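Local coordinates for hydrolase family protein (Deinococcus radiodurans R1, PDB 3CNH), which probably acts as a phosphatase of the haloacid dehalogenase-like superfamily, although its substrate is not established, at residues Ser135-Met140 against Tyr147-Thr152; Thr36-Glu41 against Val65-Arg70. One frame throughout, in Å; residues are numbered along the deposited sequence. Where two conformers were deposited one is given.

Contact 1 of 2, residues Ser135-Met140 against Tyr147-Thr152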
# COMPACT_ATOMS: atom_id res chain seq x y z
N SER A 135 3.71 6.84 4.99
CA SER A 135 3.98 8.29 4.80
C SER A 135 3.36 9.12 5.91
O SER A 135 3.74 10.26 6.14
CB SER A 135 3.57 8.75 3.42
OG SER A 135 2.21 8.44 3.14
N ALA A 136 2.39 8.53 6.60
CA ALA A 136 1.79 9.19 7.76
C ALA A 136 2.53 8.89 9.06
O ALA A 136 2.63 9.73 9.94
CB ALA A 136 0.31 8.78 7.90
N LEU A 137 3.02 7.65 9.17
CA LEU A 137 3.58 7.12 10.42
C LEU A 137 5.08 7.14 10.54
O LEU A 137 5.63 7.01 11.63
CB LEU A 137 3.09 5.69 10.63
CG LEU A 137 1.56 5.65 10.83
CD1 LEU A 137 1.06 4.19 10.91
CD2 LEU A 137 1.07 6.42 12.06
N GLY A 138 5.76 7.30 9.41
CA GLY A 138 7.23 7.39 9.45
C GLY A 138 8.00 6.09 9.63
O GLY A 138 9.20 6.09 9.89
N VAL A 139 7.28 4.99 9.46
CA VAL A 139 7.85 3.62 9.45
C VAL A 139 7.14 2.88 8.33
O VAL A 139 6.07 3.29 7.90
CB VAL A 139 7.76 2.84 10.81
CG1 VAL A 139 8.82 3.37 11.80
CG2 VAL A 139 6.38 2.98 11.36
N MSE A 140 7.75 1.81 7.85
CA MSE A 140 7.24 1.05 6.71
C MSE A 140 7.33 -0.46 6.94
O MSE A 140 8.20 -0.95 7.65
CB MSE A 140 8.02 1.42 5.43
CG MSE A 140 9.38 0.87 5.48
SE MSE A 140 10.36 1.17 3.78
CE MSE A 140 10.52 2.82 3.99
N TYR A 147 4.02 -3.11 12.20
CA TYR A 147 2.93 -4.02 12.58
C TYR A 147 2.47 -3.72 14.01
O TYR A 147 1.27 -3.64 14.31
CB TYR A 147 3.34 -5.50 12.40
CG TYR A 147 3.62 -5.84 10.97
CD1 TYR A 147 2.60 -6.00 10.06
CD2 TYR A 147 4.94 -5.87 10.48
CE1 TYR A 147 2.87 -6.26 8.72
CE2 TYR A 147 5.20 -6.14 9.15
CZ TYR A 147 4.17 -6.33 8.28
OH TYR A 147 4.47 -6.57 6.96
N ARG A 148 3.45 -3.55 14.88
CA ARG A 148 3.17 -3.26 16.29
C ARG A 148 2.42 -1.93 16.43
O ARG A 148 1.53 -1.78 17.24
CB ARG A 148 4.45 -3.30 17.15
CG ARG A 148 5.09 -4.70 17.17
CD ARG A 148 6.17 -4.90 18.22
NE ARG A 148 6.36 -6.34 18.46
CZ ARG A 148 7.39 -7.04 18.02
NH1 ARG A 148 8.38 -6.45 17.39
NH2 ARG A 148 7.45 -8.34 18.27
N LEU A 149 2.81 -0.98 15.60
CA LEU A 149 2.17 0.36 15.65
C LEU A 149 0.71 0.25 15.23
O LEU A 149 -0.21 0.81 15.84
CB LEU A 149 2.94 1.33 14.77
CG LEU A 149 2.43 2.77 14.77
CD1 LEU A 149 2.19 3.35 16.19
CD2 LEU A 149 3.43 3.60 13.92
N GLY A 150 0.47 -0.56 14.22
CA GLY A 150 -0.90 -0.74 13.72
C GLY A 150 -1.79 -1.33 14.81
O GLY A 150 -2.92 -0.89 15.06
N LEU A 151 -1.25 -2.34 15.47
CA LEU A 151 -1.94 -3.00 16.57
C LEU A 151 -2.23 -2.01 17.71
O LEU A 151 -3.32 -2.00 18.31
CB LEU A 151 -1.11 -4.18 17.12
CG LEU A 151 -1.01 -5.37 16.16
CD1 LEU A 151 -0.04 -6.40 16.72
CD2 LEU A 151 -2.39 -6.00 15.83
N THR A 152 -1.23 -1.21 18.01
CA THR A 152 -1.34 -0.21 19.08
C THR A 152 -2.43 0.83 18.77
O THR A 152 -3.22 1.21 19.63
CB THR A 152 -0.00 0.48 19.35
OG1 THR A 152 0.95 -0.50 19.80
CG2 THR A 152 -0.15 1.57 20.44
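L137, V139 and L149 meet without any ring, amide or guanidinium between them, so there is no face or edge in this contact: it is a meeting of aliphatic side chains, centred on one methyl of L149. The only aromatic ring of the two segments, that of Y147, points from the interface and packs on A173, A174 and M163.

A single methyl carries the contact from the side of helix 144-154. CD2 of L149 reaches CD1 of L137 at 3.9 Å and lies equally near CB of L137, also at 3.9 Å, with CD2 of L137 slightly farther at 4.1 Å. It therefore rests alongside the whole L137 side chain and is not confined to its end. On V139 the same L149 CD2 meets CG2 at 4.0 Å. The leucine chains approach at a slant, as do V139 and L149. With CG of L149 trans to the backbone N (chi1 -177°), the side chain extends out from its helix, and CD2 can touch both partners at once. L137 and V139 flank G138, whose positive phi (77°) turns the chain out of helix 134-137. That turn lets residues on both sides of the glycine contribute to one small apolar patch, partly exposed and burying just 117 Å² between the segments.

Within the longer helix, T152 OG1 donates to R148 O at 2.9 Å from above the carbonyl plane, on the face opposite to T152 N, so two donors hold this oxygen. L137 and V139 also touch L153 and M146 of the same helix, respectively.

The segment 135-140 leads directly into K141, probably the conserved motif III lysine of the haloacid dehalogenase family, and the contact packs that approach on the following helix of the Rossmann-like core.

Contact 2 of 2, residues Thr36-Glu41 against Val65-Arg70; sequences TDDFTE and VFYQPR
D38 points its side chain from helix 36-51 at Y67, and CB, CG and OD2 come successively nearer the phenol oxygen. CB lies 3.6 Å from Y67 OH, and CG comes to 3.3 Å from that same OH. At the tip the carboxylate divides its work. OD1 forms a salt bridge with R42, while OD2 approaches Y67 OH to 2.8 Å and stands obliquely to the ring, the carboxylate and ring planes being 65° apart. D38 was modelled in two conformers, so the OD2 approach holds for one of them and is less certain. R42 also makes a cation-pi contact with Y67, so aspartate, arginine and tyrosine form one cluster. A leucine in place of Y67 is likely to leave R42 without its aromatic partner and OD2 of D38 without the phenol oxygen beside it.

Deeper in, V65 CG2 sits at the edge of the F39 ring, 4.2 Å from CE1. The loop that carries Y67 is held by R70, whose NE (2.8 Å) and NH2 both grip V65 O side-on, in the guanidinium plane; CG of Q68 lies over one face of that group.

F39 also packs on R25 and A29 of helix 22-32 and on V64 of helix 57-64, and V65 on F77 of helix 74-83, so the contact ties the start of helix 36-51 to the loop between helices 57-64 and 74-83.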
# COMPACT_ATOMS: atom_id res chain seq x y z
N THR A 36 16.30 5.98 -18.75
CA THR A 36 15.84 5.01 -17.74
C THR A 36 16.86 4.68 -16.64
O THR A 36 16.49 4.52 -15.48
CB THR A 36 15.26 3.74 -18.38
OG1 THR A 36 16.24 3.13 -19.22
CG2 THR A 36 14.02 4.11 -19.21
N ASP A 37 18.13 4.59 -17.00
CA ASP A 37 19.16 4.26 -15.99
C ASP A 37 19.29 5.34 -14.91
O ASP A 37 19.30 5.06 -13.71
CB ASP A 37 20.53 4.06 -16.62
CG ASP A 37 20.66 2.72 -17.33
OD1 ASP A 37 19.81 1.83 -17.12
OD2 ASP A 37 21.65 2.58 -18.07
N ASP A 38 19.32 6.59 -15.37
CA ASP A 38 19.47 7.74 -14.48
C ASP A 38 18.22 7.85 -13.61
O ASP A 38 18.28 8.04 -12.40
CB ASP A 38 19.71 9.04 -15.28
CG ASP A 38 20.33 10.17 -14.45
OD1 ASP A 38 20.73 9.95 -13.29
OD2 ASP A 38 20.46 11.30 -15.00
N PHE A 39 17.07 7.67 -14.25
CA PHE A 39 15.77 7.75 -13.54
C PHE A 39 15.68 6.70 -12.45
O PHE A 39 15.32 6.99 -11.30
CB PHE A 39 14.61 7.62 -14.54
CG PHE A 39 13.25 7.40 -13.92
CD1 PHE A 39 12.57 8.44 -13.32
CD2 PHE A 39 12.63 6.19 -14.01
CE1 PHE A 39 11.32 8.27 -12.77
CE2 PHE A 39 11.39 6.01 -13.46
CZ PHE A 39 10.74 7.07 -12.84
N THR A 40 16.04 5.48 -12.80
CA THR A 40 15.96 4.36 -11.86
C THR A 40 16.89 4.56 -10.66
O THR A 40 16.50 4.31 -9.53
CB THR A 40 16.25 3.01 -12.53
OG1 THR A 40 15.16 2.73 -13.42
CG2 THR A 40 16.30 1.87 -11.49
N GLU A 41 18.08 5.02 -10.95
CA GLU A 41 19.09 5.22 -9.90
C GLU A 41 18.63 6.34 -8.94
O GLU A 41 18.71 6.23 -7.71
CB GLU A 41 20.49 5.44 -10.46
CG GLU A 41 21.51 5.31 -9.37
CD GLU A 41 21.14 4.19 -8.38
OE1 GLU A 41 20.88 4.49 -7.17
OE2 GLU A 41 21.04 3.01 -8.83
N VAL A 65 13.24 13.53 -11.67
CA VAL A 65 12.82 13.92 -13.00
C VAL A 65 13.25 15.29 -13.46
O VAL A 65 13.84 15.42 -14.54
CB VAL A 65 11.27 13.82 -13.15
CG1 VAL A 65 10.84 14.20 -14.56
CG2 VAL A 65 10.79 12.41 -12.84
N PHE A 66 13.01 16.30 -12.64
CA PHE A 66 13.24 17.70 -13.03
C PHE A 66 14.59 18.25 -12.60
O PHE A 66 14.70 19.40 -12.18
CB PHE A 66 12.07 18.56 -12.56
CG PHE A 66 10.75 18.12 -13.14
CD1 PHE A 66 10.37 18.53 -14.41
CD2 PHE A 66 9.93 17.25 -12.45
CE1 PHE A 66 9.17 18.11 -14.96
CE2 PHE A 66 8.73 16.81 -12.99
CZ PHE A 66 8.36 17.24 -14.26
N TYR A 67 15.60 17.44 -12.84
CA TYR A 67 17.02 17.80 -12.54
C TYR A 67 17.67 18.36 -13.78
O TYR A 67 18.85 18.79 -13.79
CB TYR A 67 17.83 16.61 -12.00
CG TYR A 67 17.84 15.40 -12.88
CD1 TYR A 67 18.82 15.23 -13.85
CD2 TYR A 67 16.87 14.41 -12.75
CE1 TYR A 67 18.81 14.12 -14.68
CE2 TYR A 67 16.87 13.31 -13.57
CZ TYR A 67 17.84 13.18 -14.53
OH TYR A 67 17.81 12.08 -15.33
N GLN A 68 16.89 18.39 -14.85
CA GLN A 68 17.31 19.01 -16.12
C GLN A 68 16.05 19.51 -16.81
O GLN A 68 14.97 19.15 -16.37
CB GLN A 68 18.10 18.06 -17.01
CG GLN A 68 17.32 16.88 -17.50
CD GLN A 68 18.19 15.97 -18.36
OE1 GLN A 68 19.17 15.40 -17.88
NE2 GLN A 68 17.86 15.87 -19.63
N PRO A 69 16.19 20.39 -17.81
CA PRO A 69 14.98 20.92 -18.47
C PRO A 69 14.15 19.85 -19.10
O PRO A 69 14.67 18.93 -19.70
CB PRO A 69 15.55 21.85 -19.54
CG PRO A 69 16.92 22.23 -19.03
CD PRO A 69 17.42 20.99 -18.33
N ARG A 70 12.86 20.01 -18.93
CA ARG A 70 11.85 19.08 -19.47
C ARG A 70 10.76 19.83 -20.23
O ARG A 70 10.45 20.97 -19.93
CB ARG A 70 11.17 18.32 -18.36
CG ARG A 70 12.05 17.45 -17.48
CD ARG A 70 12.87 16.44 -18.29
NE ARG A 70 13.62 15.57 -17.37
CZ ARG A 70 14.45 14.61 -17.75
NH1 ARG A 70 14.68 14.39 -19.04
NH2 ARG A 70 15.08 13.88 -16.83

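Overall arrangement
Contact 2 closes before contact 1 opens along the chain, and the two are well separated: their centres lie 31 Å apart and their nearest atoms about 15 Å, without touching. They share no helix or strand. Contact 2 belongs to the helical region inserted between strands 6-9 and 103-108, consistent with the cap of haloacid dehalogenase-like enzymes. Contact 1 follows strand 131-133, an outermost strand of the five-stranded parallel sheet, and lies on the core. D10, G12 and D166, which bind a sodium ion here, belong to that core. The pair thus probably samples both parts of a cap-and-core architecture, with no direct contact between the two sites.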